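Local coordinates for dihydropteroate synthase (Mycobacterium smegmatis, PDB 6OMZ), which probably catalyses the condensation of para-aminobenzoate with 6-hydroxymethyl-7,8-dihydropterin diphosphate to give 7,8-dihydropteroate, a precursor of folate, and binds a pterin monophosphate here, at residues V22-V27 and D278-L283; H210-L215 and V222-S227; V255-A260 and V268-V273. The protein carries 1 engineered substitution. All coordinates share one frame; numbering follows the deposited sequence.

Contact 1: residues V22-V27 and D278-L283. With EDO (1,2-ethanediol), chain F.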
# COMPACT_ATOMS: atom_id res chain seq x y z
N VAL A 22 -9.64 -10.76 -4.91
CA VAL A 22 -8.64 -9.83 -4.41
C VAL A 22 -8.87 -8.44 -4.98
O VAL A 22 -9.15 -8.27 -6.17
CB VAL A 22 -7.23 -10.35 -4.74
CG1 VAL A 22 -7.07 -10.56 -6.23
CG2 VAL A 22 -6.16 -9.40 -4.22
N GLN A 23 -8.77 -7.43 -4.12
CA GLN A 23 -8.88 -6.04 -4.55
C GLN A 23 -7.54 -5.57 -5.10
O GLN A 23 -6.52 -5.64 -4.41
CB GLN A 23 -9.31 -5.15 -3.38
CG GLN A 23 -10.58 -5.62 -2.70
CD GLN A 23 -11.79 -5.48 -3.60
OE1 GLN A 23 -12.30 -6.47 -4.13
NE2 GLN A 23 -12.24 -4.25 -3.79
N VAL A 24 -7.54 -5.06 -6.32
CA VAL A 24 -6.32 -4.47 -6.89
C VAL A 24 -6.32 -2.98 -6.59
O VAL A 24 -7.20 -2.24 -7.03
CB VAL A 24 -6.21 -4.75 -8.39
CG1 VAL A 24 -5.03 -3.99 -9.00
CG2 VAL A 24 -6.01 -6.25 -8.60
N MET A 25 -5.32 -2.54 -5.82
CA MET A 25 -5.17 -1.14 -5.44
C MET A 25 -4.08 -0.52 -6.30
O MET A 25 -2.90 -0.85 -6.14
CB MET A 25 -4.84 -1.04 -3.95
CG MET A 25 -4.52 0.36 -3.45
SD MET A 25 -3.90 0.33 -1.75
CE MET A 25 -5.42 0.05 -0.83
N GLY A 26 -4.47 0.37 -7.22
CA GLY A 26 -3.50 1.07 -8.06
C GLY A 26 -3.02 2.38 -7.44
O GLY A 26 -3.81 3.15 -6.89
N VAL A 27 -1.72 2.64 -7.57
CA VAL A 27 -1.06 3.76 -6.88
C VAL A 27 -1.03 4.98 -7.79
O VAL A 27 -0.58 4.91 -8.93
CB VAL A 27 0.37 3.37 -6.47
CG1 VAL A 27 1.12 4.59 -5.89
CG2 VAL A 27 0.35 2.26 -5.46
N ASP A 278 -3.81 -8.71 -15.59
CA ASP A 278 -3.51 -9.80 -16.52
C ASP A 278 -3.23 -11.09 -15.76
O ASP A 278 -3.72 -12.17 -16.12
CB ASP A 278 -2.28 -9.46 -17.38
CG ASP A 278 -2.52 -8.39 -18.43
OD1 ASP A 278 -3.65 -7.86 -18.59
OD2 ASP A 278 -1.52 -8.08 -19.13
N ALA A 279 -2.38 -11.01 -14.74
CA ALA A 279 -1.96 -12.19 -14.00
C ALA A 279 -3.14 -12.82 -13.26
O ALA A 279 -3.28 -14.05 -13.23
CB ALA A 279 -0.84 -11.82 -13.04
N LEU A 280 -4.00 -11.99 -12.68
CA LEU A 280 -5.14 -12.51 -11.96
C LEU A 280 -6.19 -13.08 -12.91
O LEU A 280 -6.93 -13.99 -12.54
CB LEU A 280 -5.74 -11.43 -11.07
CG LEU A 280 -4.83 -11.04 -9.90
CD1 LEU A 280 -5.31 -9.74 -9.28
CD2 LEU A 280 -4.79 -12.16 -8.83
N LYS A 281 -6.27 -12.55 -14.14
CA LYS A 281 -7.15 -13.18 -15.13
C LYS A 281 -6.66 -14.57 -15.50
O LYS A 281 -7.47 -15.48 -15.74
CB LYS A 281 -7.27 -12.29 -16.38
CG LYS A 281 -8.12 -11.02 -16.16
CD LYS A 281 -8.14 -10.12 -17.40
CE LYS A 281 -9.05 -8.89 -17.17
NZ LYS A 281 -8.88 -7.88 -18.24
N VAL A 282 -5.33 -14.76 -15.58
CA VAL A 282 -4.80 -16.10 -15.83
C VAL A 282 -5.15 -17.03 -14.67
O VAL A 282 -5.62 -18.16 -14.88
CB VAL A 282 -3.28 -16.03 -16.08
CG1 VAL A 282 -2.67 -17.43 -16.04
CG2 VAL A 282 -2.97 -15.34 -17.41
N LEU A 283 -4.94 -16.58 -13.44
CA LEU A 283 -5.28 -17.40 -12.28
C LEU A 283 -6.75 -17.80 -12.31
O LEU A 283 -7.09 -18.96 -12.06
CB LEU A 283 -4.96 -16.65 -10.98
CG LEU A 283 -5.33 -17.35 -9.68
CD1 LEU A 283 -4.56 -18.65 -9.55
CD2 LEU A 283 -5.05 -16.42 -8.49
C1 EDO F . -9.20 -4.18 -18.33
O1 EDO F . -9.33 -4.91 -19.55
C2 EDO F . -10.34 -4.52 -17.39
O2 EDO F . -10.19 -5.85 -16.88

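Contact 2: residues H210-L215 and V222-S227. With PMM (pterin-6-yl-methyl-monophosphate), chain D.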
# COMPACT_ATOMS: atom_id res chain seq x y z
N HIS A 210 5.92 -16.12 2.47
CA HIS A 210 5.61 -17.54 2.67
C HIS A 210 4.63 -17.73 3.82
O HIS A 210 3.81 -18.66 3.79
CB HIS A 210 6.87 -18.34 2.92
CG HIS A 210 6.60 -19.81 3.08
ND1 HIS A 210 6.40 -20.40 4.31
CD2 HIS A 210 6.44 -20.79 2.16
CE1 HIS A 210 6.16 -21.69 4.14
NE2 HIS A 210 6.17 -21.95 2.85
N ALA A 211 4.71 -16.87 4.83
CA ALA A 211 3.82 -16.96 5.98
C ALA A 211 2.55 -16.15 5.80
O ALA A 211 1.81 -15.97 6.76
CB ALA A 211 4.56 -16.49 7.25
N LEU A 212 2.27 -15.67 4.58
CA LEU A 212 1.03 -14.95 4.34
C LEU A 212 -0.21 -15.70 4.82
O LEU A 212 -1.07 -15.05 5.45
CB LEU A 212 0.93 -14.60 2.84
CG LEU A 212 -0.27 -13.76 2.38
CD1 LEU A 212 -0.40 -12.48 3.22
CD2 LEU A 212 -0.14 -13.43 0.89
N PRO A 213 -0.38 -17.01 4.60
CA PRO A 213 -1.56 -17.69 5.17
C PRO A 213 -1.71 -17.51 6.68
O PRO A 213 -2.83 -17.36 7.17
CB PRO A 213 -1.33 -19.16 4.81
CG PRO A 213 -0.48 -19.11 3.58
CD PRO A 213 0.42 -17.93 3.77
N ASP A 214 -0.59 -17.54 7.41
CA ASP A 214 -0.63 -17.30 8.86
C ASP A 214 -1.25 -15.94 9.16
O ASP A 214 -2.09 -15.80 10.05
CB ASP A 214 0.77 -17.37 9.46
CG ASP A 214 1.27 -18.78 9.64
OD1 ASP A 214 0.51 -19.73 9.35
OD2 ASP A 214 2.43 -18.94 10.09
N LEU A 215 -0.83 -14.92 8.41
CA LEU A 215 -1.34 -13.58 8.67
C LEU A 215 -2.79 -13.45 8.22
O LEU A 215 -3.61 -12.83 8.89
CB LEU A 215 -0.43 -12.55 7.98
CG LEU A 215 -0.40 -11.10 8.45
CD1 LEU A 215 0.06 -10.97 9.93
CD2 LEU A 215 0.51 -10.29 7.55
N VAL A 222 -5.79 -8.71 4.78
CA VAL A 222 -4.36 -8.47 4.57
C VAL A 222 -4.14 -7.83 3.21
O VAL A 222 -4.57 -8.38 2.18
CB VAL A 222 -3.53 -9.76 4.69
CG1 VAL A 222 -2.05 -9.45 4.42
CG2 VAL A 222 -3.70 -10.38 6.08
N LEU A 223 -3.44 -6.70 3.19
CA LEU A 223 -2.98 -6.05 1.97
C LEU A 223 -1.49 -6.30 1.82
O LEU A 223 -0.74 -6.22 2.80
CB LEU A 223 -3.24 -4.53 2.03
CG LEU A 223 -2.67 -3.63 0.93
CD1 LEU A 223 -3.34 -3.94 -0.40
CD2 LEU A 223 -2.86 -2.16 1.31
N VAL A 224 -1.05 -6.61 0.60
CA VAL A 224 0.36 -6.85 0.30
C VAL A 224 0.86 -5.77 -0.65
O VAL A 224 0.24 -5.51 -1.69
CB VAL A 224 0.56 -8.25 -0.34
CG1 VAL A 224 1.98 -8.41 -0.84
CG2 VAL A 224 0.21 -9.33 0.66
N GLY A 225 2.00 -5.16 -0.31
CA GLY A 225 2.63 -4.22 -1.23
C GLY A 225 4.05 -4.61 -1.57
O GLY A 225 4.99 -4.32 -0.81
N ALA A 226 4.24 -5.30 -2.70
CA ALA A 226 5.57 -5.70 -3.14
C ALA A 226 6.07 -4.91 -4.34
O ALA A 226 7.27 -4.97 -4.66
CB ALA A 226 5.59 -7.19 -3.48
N SER A 227 5.19 -4.16 -4.99
CA SER A 227 5.43 -3.60 -6.33
C SER A 227 6.74 -2.84 -6.42
O SER A 227 6.92 -1.83 -5.74
CB SER A 227 4.25 -2.70 -6.69
OG SER A 227 4.42 -2.11 -7.97
N5 PMM D . 4.56 1.02 0.05
C6 PMM D . 4.75 2.33 -0.19
C7 PMM D . 3.77 3.26 0.13
N8 PMM D . 2.61 2.96 0.71
N1 PMM D . 1.27 1.37 1.63
C2 PMM D . 1.04 0.11 1.97
N2 PMM D . -0.07 -0.21 2.65
N3 PMM D . 1.90 -0.91 1.68
C4 PMM D . 3.11 -0.77 1.02
O4 PMM D . 3.82 -1.74 0.78
C4A PMM D . 3.42 0.63 0.65
C8A PMM D . 2.45 1.65 0.98
C9 PMM D . 6.10 2.73 -0.71
O10 PMM D . 6.26 2.26 -2.08
PA PMM D . 5.93 3.07 -3.45
O1P PMM D . 6.21 2.11 -4.55
O2P PMM D . 4.46 3.49 -3.44
O3P PMM D . 6.81 4.31 -3.51

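Contact 3: residues V255-A260 and V268-V273. With PMM (pterin-6-yl-methyl-monophosphate), chain D.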
# COMPACT_ATOMS: atom_id res chain seq x y z
N VAL A 255 3.49 -11.76 -10.51
CA VAL A 255 3.48 -13.11 -9.96
C VAL A 255 3.18 -13.07 -8.46
O VAL A 255 2.42 -13.91 -7.95
CB VAL A 255 4.82 -13.82 -10.26
CG1 VAL A 255 4.86 -15.19 -9.56
CG2 VAL A 255 4.99 -13.98 -11.76
N ILE A 256 3.74 -12.10 -7.74
CA ILE A 256 3.41 -11.97 -6.32
C ILE A 256 1.92 -11.70 -6.14
O ILE A 256 1.29 -12.24 -5.23
CB ILE A 256 4.28 -10.88 -5.68
CG1 ILE A 256 5.70 -11.45 -5.48
CG2 ILE A 256 3.68 -10.38 -4.36
CD1 ILE A 256 6.71 -10.46 -4.93
N SER A 257 1.31 -10.88 -7.01
CA SER A 257 -0.13 -10.68 -6.91
C SER A 257 -0.89 -12.00 -6.99
O SER A 257 -1.82 -12.25 -6.21
CB SER A 257 -0.63 -9.72 -7.99
OG SER A 257 -0.18 -8.40 -7.77
N VAL A 258 -0.47 -12.88 -7.91
CA VAL A 258 -1.14 -14.17 -8.07
C VAL A 258 -0.94 -15.05 -6.83
O VAL A 258 -1.88 -15.68 -6.34
CB VAL A 258 -0.64 -14.86 -9.35
CG1 VAL A 258 -0.99 -16.36 -9.33
CG2 VAL A 258 -1.28 -14.20 -10.54
N LEU A 259 0.30 -15.14 -6.33
CA LEU A 259 0.55 -15.99 -5.17
C LEU A 259 -0.12 -15.42 -3.93
O LEU A 259 -0.65 -16.17 -3.10
CB LEU A 259 2.06 -16.17 -4.96
CG LEU A 259 2.80 -16.97 -6.04
CD1 LEU A 259 4.30 -16.99 -5.80
CD2 LEU A 259 2.27 -18.40 -6.12
N ALA A 260 -0.12 -14.09 -3.80
CA ALA A 260 -0.86 -13.47 -2.71
C ALA A 260 -2.35 -13.79 -2.80
O ALA A 260 -2.98 -14.12 -1.79
CB ALA A 260 -0.63 -11.96 -2.71
N VAL A 268 -3.88 -6.29 -3.12
CA VAL A 268 -2.50 -6.04 -3.53
C VAL A 268 -2.38 -4.58 -3.95
O VAL A 268 -3.25 -4.07 -4.65
CB VAL A 268 -2.06 -6.98 -4.69
CG1 VAL A 268 -2.02 -8.43 -4.24
CG2 VAL A 268 -3.00 -6.84 -5.92
N ARG A 269 -1.30 -3.92 -3.52
CA ARG A 269 -1.03 -2.53 -3.88
C ARG A 269 0.05 -2.51 -4.96
O ARG A 269 1.16 -3.00 -4.73
CB ARG A 269 -0.58 -1.73 -2.64
CG ARG A 269 -0.36 -0.23 -2.89
CD ARG A 269 0.15 0.46 -1.60
NE ARG A 269 0.42 1.88 -1.81
CZ ARG A 269 1.57 2.37 -2.28
NH1 ARG A 269 2.56 1.55 -2.62
NH2 ARG A 269 1.73 3.68 -2.42
N VAL A 270 -0.29 -2.00 -6.16
CA VAL A 270 0.59 -2.10 -7.32
C VAL A 270 0.61 -0.79 -8.11
O VAL A 270 -0.35 -0.02 -8.13
CB VAL A 270 0.19 -3.26 -8.27
CG1 VAL A 270 0.22 -4.62 -7.52
CG2 VAL A 270 -1.20 -3.01 -8.87
N HIS A 271 1.73 -0.57 -8.79
CA HIS A 271 1.81 0.53 -9.75
C HIS A 271 1.28 0.10 -11.11
O HIS A 271 0.54 0.85 -11.76
CB HIS A 271 3.26 1.01 -9.87
CG HIS A 271 3.82 1.55 -8.59
ND1 HIS A 271 3.72 2.88 -8.25
CD2 HIS A 271 4.47 0.94 -7.57
CE1 HIS A 271 4.30 3.07 -7.08
NE2 HIS A 271 4.76 1.91 -6.64
N ASP A 272 1.68 -1.09 -11.57
CA ASP A 272 1.30 -1.58 -12.90
C ASP A 272 0.04 -2.41 -12.72
O ASP A 272 0.09 -3.63 -12.52
CB ASP A 272 2.43 -2.39 -13.54
CG ASP A 272 2.19 -2.68 -15.02
OD1 ASP A 272 1.03 -2.67 -15.48
OD2 ASP A 272 3.20 -2.93 -15.73
N VAL A 273 -1.10 -1.74 -12.79
CA VAL A 273 -2.38 -2.43 -12.60
C VAL A 273 -2.62 -3.43 -13.73
O VAL A 273 -3.03 -4.57 -13.49
CB VAL A 273 -3.51 -1.39 -12.47
CG1 VAL A 273 -4.88 -2.04 -12.61
CG2 VAL A 273 -3.38 -0.68 -11.11
N5 PMM D . 4.56 1.02 0.05
C6 PMM D . 4.75 2.33 -0.19
C7 PMM D . 3.77 3.26 0.13
N8 PMM D . 2.61 2.96 0.71
N1 PMM D . 1.27 1.37 1.63
C2 PMM D . 1.04 0.11 1.97
N2 PMM D . -0.07 -0.21 2.65
N3 PMM D . 1.90 -0.91 1.68
C4 PMM D . 3.11 -0.77 1.02
O4 PMM D . 3.82 -1.74 0.78
C4A PMM D . 3.42 0.63 0.65
C8A PMM D . 2.45 1.65 0.98
C9 PMM D . 6.10 2.73 -0.71
O10 PMM D . 6.26 2.26 -2.08
PA PMM D . 5.93 3.07 -3.45
O1P PMM D . 6.21 2.11 -4.55
O2P PMM D . 4.46 3.49 -3.44
O3P PMM D . 6.81 4.31 -3.51

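Contact 1: residues V22-V27 and D278-L283
Leu280 reaches from helix 273-287 and meets Val22, just before strand 23-29, and Val24 on it. Its CD1 does most of the work. This methyl lies 3.6 Å from Val22 CG1 and equally 3.6 Å from Val24 CG2, so one branch touches both valines. The second branch adds a lesser touch, with Leu280 CD2 3.8 Å from Val22 CG1. The Val22 and Leu280 side chains cross at about a right angle. Val24 and Leu280 instead run past each other in opposite directions. In Val22, CG1 sits between the backbone N and the carbonyl carbon (chi1 57°), and this branch meets the leucine. Val24 is buried and also packs on Val268 and Val270 of strand 267-270. Ala261 of helix 250-262 touches both Val22 and Leu280 and extends the same apolar patch.

The next residue turns to the loose, solvent side. Lys281 is exposed and has no contact with segment 22-27. Its extended chain carries NZ to a 1,2-ethanediol, probably from the crystallisation liquor. Lys281 NZ donates to EDO O2 at 2.8 Å and more weakly to EDO O1.

No hydrogen bond joins the two segments. Within them only methyl groups meet, so this contact between the last helix and the first strand region of the TIM-barrel chain should rest on apolar burial.

Contact 2: residues H210-L215 and V222-S227
Leu212 and Leu215, on the short helix 212-216, pack against Val222, just before strand 223-224, and Val224 on it. This is helix-to-strand packing in a TIM-barrel fold, on the side of the strand turned from the pterin.

The side chains meet at different angles. Leu212 and Val222 lie alongside with their chains heading opposite ways, and Leu212 CD1 is 3.7 Å from Val222 CG1. Leu212 meets Val224 at a slant. Both of its methyls take part, CD1 and CD2 each lying 4.1 Å from Val224 CG2. Leu212 thus spans two valines that point to the same side of the strand. Its CG lies opposite the backbone N (chi1 -176°), which carries the branched end towards them.

Leu215 stands at about a right angle to Val222. Its CG is 4.1 Å from Val222 CG2, and its CD2 approaches Val222 CG1. One branch of Val222, CG1, therefore meets both leucines. The group is closed in by neighbours: Ile192 of strand 190-193 touches Leu215 and Val222, Ala260 of helix 250-262 touches Leu212, and Leu196 touches Val224.

Leu223, between the two valines, points away from the helix. Leu223 CD2 lies 3.7 Å from N2 of the pterin-6-yl-methyl-monophosphate. Gly225 follows in the pocket wall, its carbonyl O 3.2 Å from pterin O4. The same carbonyl O accepts a hydrogen bond from Lys229 NZ, which also bonds to the ligand. Alternate residues thus serve the apolar layer and the pocket.

Beside the apolar touches, Val222 CG2 also rests 3.7 Å from the carbonyl O of Leu215, which is also hydrogen-bonded with Thr218 OG1.

Contact 3: residues V255-A260 and V268-V273
Ser257 OG lies opposite its own carbonyl carbon (chi1 -69°), and this puts the hydroxyl beside the methyls of Val268 and Val270. The Ser257 OG atom is 3.7 Å from Val268 CG2 and 3.8 Å from Val270 CG1. These are van der Waals touches. The polar need of OG is met by a hydrogen bond with Ser276 OG of helix 273-287. One turn further on, Ala260 CB meets Val268 CG1 at 4.1 Å. Small residues on helix 250-262 thus face the valines of strand 267-270. The short helix and strand segments run nearly antiparallel, with axes 9.5 Å apart.

Arg269 leaves the strand on the face turned from the helix, and its chain, extended from CG to NE, carries the guanidinium to the pterin-6-yl-methyl-monophosphate. One face of the group lies over pterin N8, while the phosphorus is in plane at its edge. Arg269 NH1 and NH2 both donate to the same phosphate oxygen, O2P, NH1 at 2.8 Å and NH2 at 2.9 Å. The N-H...O angles are 148° and 143°, so both bonds are bent. Asp63 and Asp102 form salt bridges with NE and NH2, which should fix the rotation of the flat group.

His271 donates from NE2 to O1P at 2.6 Å, with the phosphorus in the ring plane. The two side chains thus hold different phosphate oxygens, and Ser227 OG bonds to the backbone N of His271.

Val268 and Val270 face the outer helix and Arg269 the interior, as on a barrel strand. Ligand binding at the C-terminal ends of the strands, as here, is characteristic of TIM barrels.

All three contacts join helices to one parallel sheet, whose strands form the TIM barrel. Strand 267-270 of contact 3 lies between strand 23-29 of contact 1 and strand 223-224 of contact 2. Contacts 1 and 3 have centres about 6 Å apart, contacts 2 and 3 about 11 Å, and contacts 1 and 2 about 15 Å. Along the chain contact 2 comes before contact 3, and both are nested inside the loop closed by contact 1. Contact 1 thus brings the first strand and the last helix of the chain together. Contacts 2 and 3 both reach the bound pterin monophosphate, so the strands that pack the outer helices also line its pocket.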